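Local coordinates for protein FimX (Pseudomonas aeruginosa PAO1, PDB 3HV8) that binds C2E through its EAL domain, a fold in which helices surround a curved, mostly parallel beta-sheet, at residues 83-88 / 119-124; 78-83 / 112-117. All coordinates share one frame; numbering follows the deposited sequence. Where two conformers were deposited one is given.

Both contacts join helix 80-96 to the chain that follows strand 105-110. Interaction 2 uses the first turn of this helix and meets the short helix 113-116 in a buried contact of alanines and serines, flanked by Glu81. Interaction 1 lies one to two turns further along, against the start of helix 121-132. It is only partly buried, and its main partners are an arginine and a tryptophan. The centres lie 8 Å apart, and Ile83 belongs to both first segments. Asp84 connects the two contacts: it belongs to 83-88, yet its carboxylate reaches serines of 112-117 as well as C2E. Aromatic and charge contacts thus mark one contact, methyl packing and a water bridge the other.

Interaction 1: residues 83-88 / 119-124; sequences IDRWVI and PGLLPW. With C2E (9,9'-[(2R,3R,3aS,5S,7aR,9R,10R,10aS,12S,14aR)-3,5,10,12-tetrahydroxy-5,12-dioxidooctahydro-2H,7H-difuro[3,2-d:3',2'-j][1,3,7,9,2,8]tetraoxadiphosphacyclododecine-2,9-diyl]bis(2-amino-1,9-dihydro-6H-purin-6-one)), chain B.
A cation-pi stack of Arg85 on Trp124, backed by aliphatic packing, joins helix 80-96 to the start of helix 121-132 beside the beta-sheet. The guanidinium lies nearly flat over one ring face, the planes 27° apart, with NH2 of Arg85 3.2 Å from CG of Trp124. It is off-centre, toward the five-membered ring, while CD of Arg85 lies 3.5 Å from the centroid of the six-membered ring, a CH-pi contact. A bend at chi2 (-70°) lays the chain along the indole in this way. Arginine suits the place because its chain and its flat cation can both use an aromatic face, while NH1 reaches past Gly120 to a salt bridge with Asp118. Deeper in, Ile88 meets the edge of the same indole: CG2 of Ile88 lies 3.8 Å from CZ3 of Trp124. CD1 of Ile88 comes 4.2 Å from CD1 of Leu121, and both leucine and isoleucine belong to the buried side of the contact. One residue before the arginine, Asp84 turns to the ligand pocket, where OD1 accepts a hydrogen bond of 3.0 Å from N21 of C2E. Val87 lines the same pocket with its methyls. With no hydrogen bond between the segments, the helices are held by dispersion and by a cation shared between the Trp124 face and Asp118, whose carboxylate probably offsets part of the arginine's charge.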
ATOM      1  N   ILE A  83       8.429  -9.133   9.922  1.00 22.36           N
ATOM      2  CA  ILE A  83       8.555  -7.748   9.495  1.00 21.58           C
ATOM      3  C   ILE A  83       7.182  -7.110   9.283  1.00 22.17           C
ATOM      4  O   ILE A  83       6.924  -5.995   9.749  1.00 22.64           O
ATOM      5  CB  ILE A  83       9.413  -7.635   8.208  1.00 22.68           C
ATOM      6  CG1 ILE A  83      10.882  -7.925   8.539  1.00 24.06           C
ATOM      7  CG2 ILE A  83       9.232  -6.273   7.557  1.00 23.39           C
ATOM      8  CD1 ILE A  83      11.794  -7.980   7.316  1.00 26.49           C
ATOM      9  N   ASP A  84       6.286  -7.826   8.613  1.00 20.98           N
ATOM     10  CA  ASP A  84       4.940  -7.302   8.410  1.00 22.77           C
ATOM     11  C   ASP A  84       4.220  -7.058   9.746  1.00 24.42           C
ATOM     12  O   ASP A  84       3.546  -6.045   9.902  1.00 22.33           O
ATOM     13  CB  ASP A  84       4.110  -8.241   7.518  1.00 21.87           C
ATOM     14  CG  ASP A  84       4.486  -8.152   6.042  1.00 24.67           C
ATOM     15  OD1 ASP A  84       5.192  -7.197   5.632  1.00 23.01           O
ATOM     16  OD2 ASP A  84       4.067  -9.056   5.299  1.00 25.10           O
ATOM     17  N   ARG A  85       4.368  -7.963  10.712  1.00 21.97           N
ATOM     18  CA  ARG A  85       3.717  -7.744  12.004  1.00 23.15           C
ATOM     19  C   ARG A  85       4.288  -6.506  12.694  1.00 23.31           C
ATOM     20  O   ARG A  85       3.540  -5.764  13.329  1.00 23.44           O
ATOM     21  CB  ARG A  85       3.870  -8.954  12.937  1.00 22.87           C
ATOM     22  CG  ARG A  85       3.391 -10.297  12.371  1.00 29.75           C
ATOM     23  CD  ARG A  85       1.886 -10.418  12.223  1.00 36.66           C
ATOM     24  NE  ARG A  85       1.483 -11.767  11.787  1.00 34.31           N
ATOM     25  CZ  ARG A  85       1.168 -12.767  12.612  1.00 35.65           C
ATOM     26  NH1 ARG A  85       0.818 -13.954  12.122  1.00 34.35           N
ATOM     27  NH2 ARG A  85       1.199 -12.587  13.928  1.00 39.97           N
ATOM     28  N   TRP A  86       5.598  -6.275  12.568  1.00 22.46           N
ATOM     29  CA  TRP A  86       6.222  -5.081  13.154  1.00 22.71           C
ATOM     30  C   TRP A  86       5.608  -3.827  12.527  1.00 22.67           C
ATOM     31  O   TRP A  86       5.244  -2.877  13.222  1.00 23.55           O
ATOM     32  CB  TRP A  86       7.751  -5.093  12.940  1.00 23.87           C
ATOM     33  CG  TRP A  86       8.454  -4.027  13.708  1.00 23.36           C
ATOM     34  CD1 TRP A  86       9.045  -4.167  14.945  1.00 26.64           C
ATOM     35  CD2 TRP A  86       8.642  -2.659  13.331  1.00 21.90           C
ATOM     36  NE1 TRP A  86       9.576  -2.974  15.346  1.00 25.32           N
ATOM     37  CE2 TRP A  86       9.335  -2.023  14.390  1.00 26.12           C
ATOM     38  CE3 TRP A  86       8.275  -1.895  12.213  1.00 24.16           C
ATOM     39  CZ2 TRP A  86       9.685  -0.669  14.356  1.00 25.44           C
ATOM     40  CZ3 TRP A  86       8.622  -0.549  12.180  1.00 24.56           C
ATOM     41  CH2 TRP A  86       9.315   0.053  13.251  1.00 26.14           C
ATOM     42  N   VAL A  87       5.469  -3.828  11.204  1.00 22.36           N
ATOM     43  CA  VAL A  87       4.920  -2.674  10.520  1.00 23.23           C
ATOM     44  C   VAL A  87       3.478  -2.438  10.921  1.00 21.99           C
ATOM     45  O   VAL A  87       3.094  -1.314  11.225  1.00 23.17           O
ATOM     46  CB  VAL A  87       5.013  -2.844   8.991  1.00 20.39           C
ATOM     47  CG1 VAL A  87       4.220  -1.734   8.282  1.00 22.16           C
ATOM     48  CG2 VAL A  87       6.489  -2.859   8.529  1.00 23.03           C
ATOM     49  N   ILE A  88       2.686  -3.510  10.933  1.00 21.29           N
ATOM     50  CA  ILE A  88       1.268  -3.404  11.253  1.00 22.40           C
ATOM     51  C   ILE A  88       1.084  -2.967  12.699  1.00 25.68           C
ATOM     52  O   ILE A  88       0.278  -2.095  12.983  1.00 23.41           O
ATOM     53  CB  ILE A  88       0.540  -4.729  11.020  1.00 21.65           C
ATOM     54  CG1 ILE A  88       0.581  -5.096   9.525  1.00 23.72           C
ATOM     55  CG2 ILE A  88      -0.912  -4.657  11.512  1.00 24.79           C
ATOM     56  CD1 ILE A  88       0.210  -6.548   9.250  1.00 23.55           C
ATOM     57  N   PRO A 119      -1.851 -18.296   7.811  1.00 32.66           N
ATOM     58  CA  PRO A 119      -3.182 -18.483   8.401  1.00 36.01           C
ATOM     59  C   PRO A 119      -3.303 -17.815   9.771  1.00 33.25           C
ATOM     60  O   PRO A 119      -4.405 -17.648  10.284  1.00 37.19           O
ATOM     61  CB  PRO A 119      -3.269 -20.007   8.552  1.00 37.46           C
ATOM     62  CG  PRO A 119      -1.840 -20.440   8.649  1.00 41.68           C
ATOM     63  CD  PRO A 119      -1.160 -19.584   7.631  1.00 36.53           C
ATOM     64  N   GLY A 120      -2.181 -17.422  10.362  1.00 32.42           N
ATOM     65  CA  GLY A 120      -2.221 -16.759  11.653  1.00 31.42           C
ATOM     66  C   GLY A 120      -2.427 -15.252  11.602  1.00 26.41           C
ATOM     67  O   GLY A 120      -2.652 -14.615  12.626  1.00 29.33           O
ATOM     68  N   LEU A 121      -2.350 -14.676  10.402  1.00 29.58           N
ATOM     69  CA  LEU A 121      -2.405 -13.228  10.284  1.00 30.36           C
ATOM     70  C   LEU A 121      -3.755 -12.667  10.742  1.00 24.93           C
ATOM     71  O   LEU A 121      -3.807 -11.750  11.560  1.00 26.47           O
ATOM     72  CB  LEU A 121      -2.079 -12.786   8.851  1.00 26.16           C
ATOM     73  CG  LEU A 121      -2.269 -11.283   8.599  1.00 25.85           C
ATOM     74  CD1 LEU A 121      -1.348 -10.446   9.470  1.00 26.57           C
ATOM     75  CD2 LEU A 121      -2.079 -10.938   7.118  1.00 28.02           C
ATOM     76  N   LEU A 122      -4.840 -13.221  10.209  0.60 28.93           N
ATOM     77  CA  LEU A 122      -6.173 -12.728  10.554  0.60 31.67           C
ATOM     78  C   LEU A 122      -6.493 -12.830  12.050  0.60 29.69           C
ATOM     79  O   LEU A 122      -6.904 -11.841  12.657  0.60 31.08           O
ATOM     80  CB  LEU A 122      -7.254 -13.420   9.714  0.60 34.30           C
ATOM     81  CG  LEU A 122      -7.379 -12.996   8.249  0.60 29.66           C
ATOM     82  CD1 LEU A 122      -8.357 -13.915   7.536  0.60 33.84           C
ATOM     83  CD2 LEU A 122      -7.822 -11.548   8.147  0.60 33.01           C
ATOM     84  N   PRO A 123      -6.308 -14.023  12.653  1.00 32.43           N
ATOM     85  CA  PRO A 123      -6.556 -14.128  14.095  1.00 34.31           C
ATOM     86  C   PRO A 123      -5.733 -13.106  14.881  1.00 32.76           C
ATOM     87  O   PRO A 123      -6.260 -12.462  15.786  1.00 32.66           O
ATOM     88  CB  PRO A 123      -6.097 -15.556  14.431  1.00 34.77           C
ATOM     89  CG  PRO A 123      -6.232 -16.309  13.170  1.00 37.99           C
ATOM     90  CD  PRO A 123      -5.908 -15.314  12.071  1.00 31.90           C
ATOM     91  N   TRP A 124      -4.459 -12.940  14.531  1.00 30.00           N
ATOM     92  CA  TRP A 124      -3.613 -11.988  15.238  1.00 27.83           C
ATOM     93  C   TRP A 124      -4.066 -10.545  15.023  1.00 28.37           C
ATOM     94  O   TRP A 124      -4.097  -9.747  15.951  1.00 29.00           O
ATOM     95  CB  TRP A 124      -2.150 -12.152  14.812  1.00 26.71           C
ATOM     96  CG  TRP A 124      -1.256 -11.053  15.335  1.00 26.95           C
ATOM     97  CD1 TRP A 124      -0.643 -11.008  16.555  1.00 30.50           C
ATOM     98  CD2 TRP A 124      -0.876  -9.841  14.652  1.00 28.07           C
ATOM     99  NE1 TRP A 124       0.087  -9.849  16.676  1.00 29.56           N
ATOM    100  CE2 TRP A 124      -0.038  -9.115  15.526  1.00 30.08           C
ATOM    101  CE3 TRP A 124      -1.171  -9.301  13.393  1.00 25.13           C
ATOM    102  CZ2 TRP A 124       0.514  -7.877  15.186  1.00 26.73           C
ATOM    103  CZ3 TRP A 124      -0.625  -8.073  13.055  1.00 27.12           C
ATOM    104  CH2 TRP A 124       0.205  -7.370  13.946  1.00 28.83           C
TER
HETATM  105  P1  C2E B 900       5.889   0.290  -4.127  1.00 26.53           P
HETATM  106  O2P C2E B 900       4.410   0.110  -4.704  1.00 35.94           O
HETATM  107  O1P C2E B 900       6.784   0.373  -5.299  1.00 45.66           O
HETATM  108  O5' C2E B 900       6.139   1.665  -3.361  1.00 39.66           O
HETATM  109  C5' C2E B 900       6.398   2.834  -4.162  1.00 33.20           C
HETATM  110  C4' C2E B 900       7.900   3.156  -4.322  1.00 26.96           C
HETATM  111  O4' C2E B 900       8.030   4.385  -5.077  1.00 26.51           O
HETATM  112  C3' C2E B 900       8.402   3.483  -2.922  1.00 24.86           C
HETATM  113  O3' C2E B 900       9.746   2.999  -2.776  1.00 22.26           O
HETATM  114  C2' C2E B 900       8.300   5.024  -2.828  1.00 26.46           C
HETATM  115  O2' C2E B 900       9.253   5.604  -1.958  1.00 29.30           O
HETATM  116  C1' C2E B 900       8.588   5.417  -4.277  1.00 24.07           C
HETATM  117  N9  C2E B 900       8.016   6.689  -4.692  1.00 25.74           N
HETATM  118  C8  C2E B 900       7.008   7.392  -4.074  1.00 28.31           C
HETATM  119  N7  C2E B 900       6.641   8.396  -4.836  1.00 27.53           N
HETATM  120  C5  C2E B 900       7.412   8.392  -5.963  1.00 25.77           C
HETATM  121  C6  C2E B 900       7.472   9.221  -7.106  1.00 28.14           C
HETATM  122  O6  C2E B 900       6.703  10.167  -7.289  1.00 26.79           O
HETATM  123  N1  C2E B 900       8.399   8.914  -8.024  1.00 29.93           N
HETATM  124  C2  C2E B 900       9.246   7.860  -7.872  1.00 34.87           C
HETATM  125  N2  C2E B 900      10.164   7.607  -8.858  1.00 38.87           N
HETATM  126  N3  C2E B 900       9.202   7.081  -6.816  1.00 32.40           N
HETATM  127  C4  C2E B 900       8.298   7.320  -5.864  1.00 25.32           C
HETATM  128  P11 C2E B 900      10.095   2.217  -1.414  1.00 22.13           P
HETATM  129  O21 C2E B 900      11.627   1.857  -1.452  1.00 25.37           O
HETATM  130  O11 C2E B 900       9.653   2.984  -0.232  1.00 24.95           O
HETATM  131  O5A C2E B 900       9.202   0.908  -1.472  1.00 21.85           O
HETATM  132  C5A C2E B 900       9.422  -0.037  -2.528  1.00 22.65           C
HETATM  133  C4A C2E B 900       8.583  -1.294  -2.308  1.00 21.67           C
HETATM  134  O4A C2E B 900       8.969  -1.907  -1.069  1.00 21.59           O
HETATM  135  C3A C2E B 900       7.080  -1.044  -2.172  1.00 24.28           C
HETATM  136  O3A C2E B 900       6.409  -1.027  -3.426  1.00 25.12           O
HETATM  137  C2A C2E B 900       6.649  -2.314  -1.435  1.00 21.33           C
HETATM  138  O2A C2E B 900       6.614  -3.430  -2.342  1.00 23.31           O
HETATM  139  C1A C2E B 900       7.845  -2.555  -0.507  1.00 21.14           C
HETATM  140  N91 C2E B 900       7.559  -1.957   0.792  1.00 20.76           N
HETATM  141  C81 C2E B 900       7.819  -0.688   1.224  1.00 21.80           C
HETATM  142  N71 C2E B 900       7.402  -0.576   2.455  1.00 20.90           N
HETATM  143  C51 C2E B 900       6.924  -1.779   2.894  1.00 21.56           C
HETATM  144  C61 C2E B 900       6.391  -2.277   4.100  1.00 19.94           C
HETATM  145  O61 C2E B 900       6.152  -1.563   5.082  1.00 22.69           O
HETATM  146  N11 C2E B 900       6.046  -3.592   4.098  1.00 20.23           N
HETATM  147  C21 C2E B 900       6.203  -4.405   3.008  1.00 20.31           C
HETATM  148  N21 C2E B 900       5.790  -5.705   3.079  1.00 23.07           N
HETATM  149  N31 C2E B 900       6.670  -3.953   1.875  1.00 21.11           N
HETATM  150  C41 C2E B 900       7.042  -2.669   1.817  1.00 20.14           C

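Interaction 2: residues 78-83 / 112-117; sequences GLAEKI and SSASLQ
Ser112 OG, with CB of Ala80 3.7 Å away, is gripped by two groups: it is hydrogen-bonded to OD2 of Asp84 and accepts a weak bond of 3.5 Å from the backbone N of Ser115. Ser112 is the N-cap residue, and this capping bond closes the first turn of the short helix 113-116. The Ser112 hydroxyl stands between its backbone N and carbonyl carbon (chi1 70°), from where it reaches forward to the Ser115 N-H. Ser115 OG also binds Asp84 OD2, so two serines hold one carboxylate oxygen and probably fix the rotation of an acid whose other oxygen meets C2E; Ser112 itself lines that pocket. At the centre of the contact two methyls meet. Ala80 CB and Ala114 CB are 3.7 Å apart, and side chains this small allow the backbones to come close, the CA atoms of Glu81 and Ser115 being 5.3 Å apart. Glu81 closes one flank: its chain bends at chi2 (93°) and brings the carboxylate to the Ala114 methyl, CD 3.6 Å from CB. One water completes this side, donating to Glu81 OE2 at 2.7 Å and also to the carbonyl oxygen of Ala114. A long acid suits this partly exposed flank, since its stem packs while its charge stays hydrated. Just ahead, Gly78 ends helix 71-76 in a Schellman motif, its positive phi fitting glycine, and the chain turns into helix 80-96. This first turn lies between helix 113-116 and helix 20-30; Leu79, just before the helix, and Lys82 touch helix 20-30, while Ile83 packs on strand 49-58 and Leu116 carries the short helix onto helix 152-164.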
ATOM      1  N   GLY A  78      12.723 -16.548   6.166  1.00 25.75           N
ATOM      2  CA  GLY A  78      11.594 -16.806   7.040  1.00 26.90           C
ATOM      3  C   GLY A  78      11.256 -15.671   7.996  1.00 27.16           C
ATOM      4  O   GLY A  78      10.644 -15.904   9.038  1.00 30.72           O
ATOM      5  N   LEU A  79      11.640 -14.451   7.635  1.00 22.12           N
ATOM      6  CA  LEU A  79      11.427 -13.273   8.480  1.00 23.63           C
ATOM      7  C   LEU A  79      10.349 -12.318   7.957  1.00 22.12           C
ATOM      8  O   LEU A  79      10.080 -11.296   8.593  1.00 23.60           O
ATOM      9  CB  LEU A  79      12.736 -12.494   8.630  1.00 25.14           C
ATOM     10  CG  LEU A  79      13.890 -13.260   9.298  1.00 25.83           C
ATOM     11  CD1 LEU A  79      15.147 -12.383   9.353  1.00 28.86           C
ATOM     12  CD2 LEU A  79      13.498 -13.768  10.691  1.00 28.55           C
ATOM     13  N   ALA A  80       9.740 -12.630   6.808  1.00 23.45           N
ATOM     14  CA  ALA A  80       8.847 -11.656   6.172  1.00 23.27           C
ATOM     15  C   ALA A  80       7.567 -11.417   6.971  1.00 22.98           C
ATOM     16  O   ALA A  80       7.090 -10.282   7.061  1.00 22.71           O
ATOM     17  CB  ALA A  80       8.520 -12.066   4.717  1.00 23.75           C
ATOM     18  N   GLU A  81       7.017 -12.474   7.561  1.00 23.56           N
ATOM     19  CA  GLU A  81       5.824 -12.319   8.375  1.00 22.62           C
ATOM     20  C   GLU A  81       6.106 -11.457   9.594  1.00 22.76           C
ATOM     21  O   GLU A  81       5.327 -10.568   9.935  1.00 23.73           O
ATOM     22  CB  GLU A  81       5.279 -13.678   8.810  1.00 22.66           C
ATOM     23  CG  GLU A  81       4.895 -14.613   7.654  1.00 26.73           C
ATOM     24  CD  GLU A  81       6.020 -15.556   7.239  1.00 31.02           C
ATOM     25  OE1 GLU A  81       7.206 -15.234   7.464  1.00 29.88           O
ATOM     26  OE2 GLU A  81       5.706 -16.632   6.682  1.00 34.79           O
ATOM     27  N   LYS A  82       7.242 -11.702  10.246  1.00 22.01           N
ATOM     28  CA  LYS A  82       7.627 -10.901  11.410  1.00 24.59           C
ATOM     29  C   LYS A  82       7.818  -9.427  11.066  1.00 21.52           C
ATOM     30  O   LYS A  82       7.433  -8.552  11.831  1.00 23.61           O
ATOM     31  CB  LYS A  82       8.906 -11.451  12.055  1.00 25.64           C
ATOM     32  CG  LYS A  82       8.655 -12.564  13.049  1.00 38.38           C
ATOM     33  CD  LYS A  82       9.894 -12.835  13.887  1.00 53.92           C
ATOM     34  CE  LYS A  82      10.487 -14.189  13.561  1.00 64.28           C
ATOM     35  NZ  LYS A  82       9.552 -15.270  13.976  1.00 54.07           N
ATOM     36  N   ILE A  83       8.429  -9.133   9.922  1.00 22.36           N
ATOM     37  CA  ILE A  83       8.555  -7.748   9.495  1.00 21.58           C
ATOM     38  C   ILE A  83       7.182  -7.110   9.283  1.00 22.17           C
ATOM     39  O   ILE A  83       6.924  -5.995   9.749  1.00 22.64           O
ATOM     40  CB  ILE A  83       9.413  -7.635   8.208  1.00 22.68           C
ATOM     41  CG1 ILE A  83      10.882  -7.925   8.539  1.00 24.06           C
ATOM     42  CG2 ILE A  83       9.232  -6.273   7.557  1.00 23.39           C
ATOM     43  CD1 ILE A  83      11.794  -7.980   7.316  1.00 26.49           C
ATOM     44  N   SER A 112       3.557  -8.527   2.512  1.00 24.85           N
ATOM     45  CA  SER A 112       4.359  -9.416   1.672  1.00 23.51           C
ATOM     46  C   SER A 112       3.573 -10.678   1.311  1.00 23.83           C
ATOM     47  O   SER A 112       2.556 -10.995   1.935  1.00 22.85           O
ATOM     48  CB  SER A 112       5.647  -9.829   2.397  1.00 23.65           C
ATOM     49  OG  SER A 112       5.342 -10.702   3.469  1.00 26.75           O
ATOM     50  N   SER A 113       4.060 -11.412   0.312  1.00 24.02           N
ATOM     51  CA  SER A 113       3.403 -12.658  -0.063  1.00 23.73           C
ATOM     52  C   SER A 113       3.408 -13.663   1.087  1.00 25.14           C
ATOM     53  O   SER A 113       2.510 -14.495   1.191  1.00 24.84           O
ATOM     54  CB  SER A 113       4.057 -13.261  -1.304  1.00 24.05           C
ATOM     55  OG  SER A 113       5.391 -13.666  -1.016  1.00 25.95           O
ATOM     56  N   ALA A 114       4.421 -13.603   1.942  1.00 23.84           N
ATOM     57  CA  ALA A 114       4.455 -14.510   3.085  1.00 25.24           C
ATOM     58  C   ALA A 114       3.252 -14.275   3.991  1.00 25.32           C
ATOM     59  O   ALA A 114       2.623 -15.226   4.452  1.00 27.61           O
ATOM     60  CB  ALA A 114       5.764 -14.355   3.849  1.00 26.43           C
ATOM     61  N   SER A 115       2.895 -13.016   4.218  1.00 24.86           N
ATOM     62  CA  SER A 115       1.729 -12.727   5.044  1.00 24.94           C
ATOM     63  C   SER A 115       0.427 -13.182   4.380  1.00 27.97           C
ATOM     64  O   SER A 115      -0.508 -13.592   5.064  1.00 26.50           O
ATOM     65  CB  SER A 115       1.673 -11.251   5.438  1.00 25.36           C
ATOM     66  OG  SER A 115       2.696 -10.955   6.377  1.00 27.55           O
ATOM     67  N   LEU A 116       0.357 -13.128   3.052  0.51 27.58           N
ATOM     68  CA  LEU A 116      -0.834 -13.634   2.366  0.51 28.86           C
ATOM     69  C   LEU A 116      -1.063 -15.090   2.714  0.51 32.92           C
ATOM     70  O   LEU A 116      -2.198 -15.529   2.904  0.51 35.04           O
ATOM     71  CB  LEU A 116      -0.694 -13.522   0.853  0.51 30.77           C
ATOM     72  CG  LEU A 116      -0.709 -12.122   0.274  0.51 24.32           C
ATOM     73  CD1 LEU A 116      -0.548 -12.173  -1.242  0.51 26.43           C
ATOM     74  CD2 LEU A 116      -2.006 -11.419   0.653  0.51 33.89           C
ATOM     75  N   GLN A 117       0.029 -15.837   2.787  1.00 29.59           N
ATOM     76  CA  GLN A 117      -0.056 -17.275   3.015  1.00 31.34           C
ATOM     77  C   GLN A 117      -0.153 -17.688   4.488  1.00 35.29           C
ATOM     78  O   GLN A 117      -0.209 -18.877   4.804  1.00 41.82           O
ATOM     79  CB  GLN A 117       1.157 -17.950   2.379  1.00 30.29           C
ATOM     80  CG  GLN A 117       1.228 -17.760   0.879  1.00 31.38           C
ATOM     81  CD  GLN A 117       2.463 -18.401   0.291  1.00 37.51           C
ATOM     82  OE1 GLN A 117       3.544 -17.816   0.312  1.00 38.72           O
ATOM     83  NE2 GLN A 117       2.311 -19.613  -0.237  1.00 37.64           N
TER
HETATM   84  O   HOH W   1       3.522 -17.595   5.446  1.00 35.94           O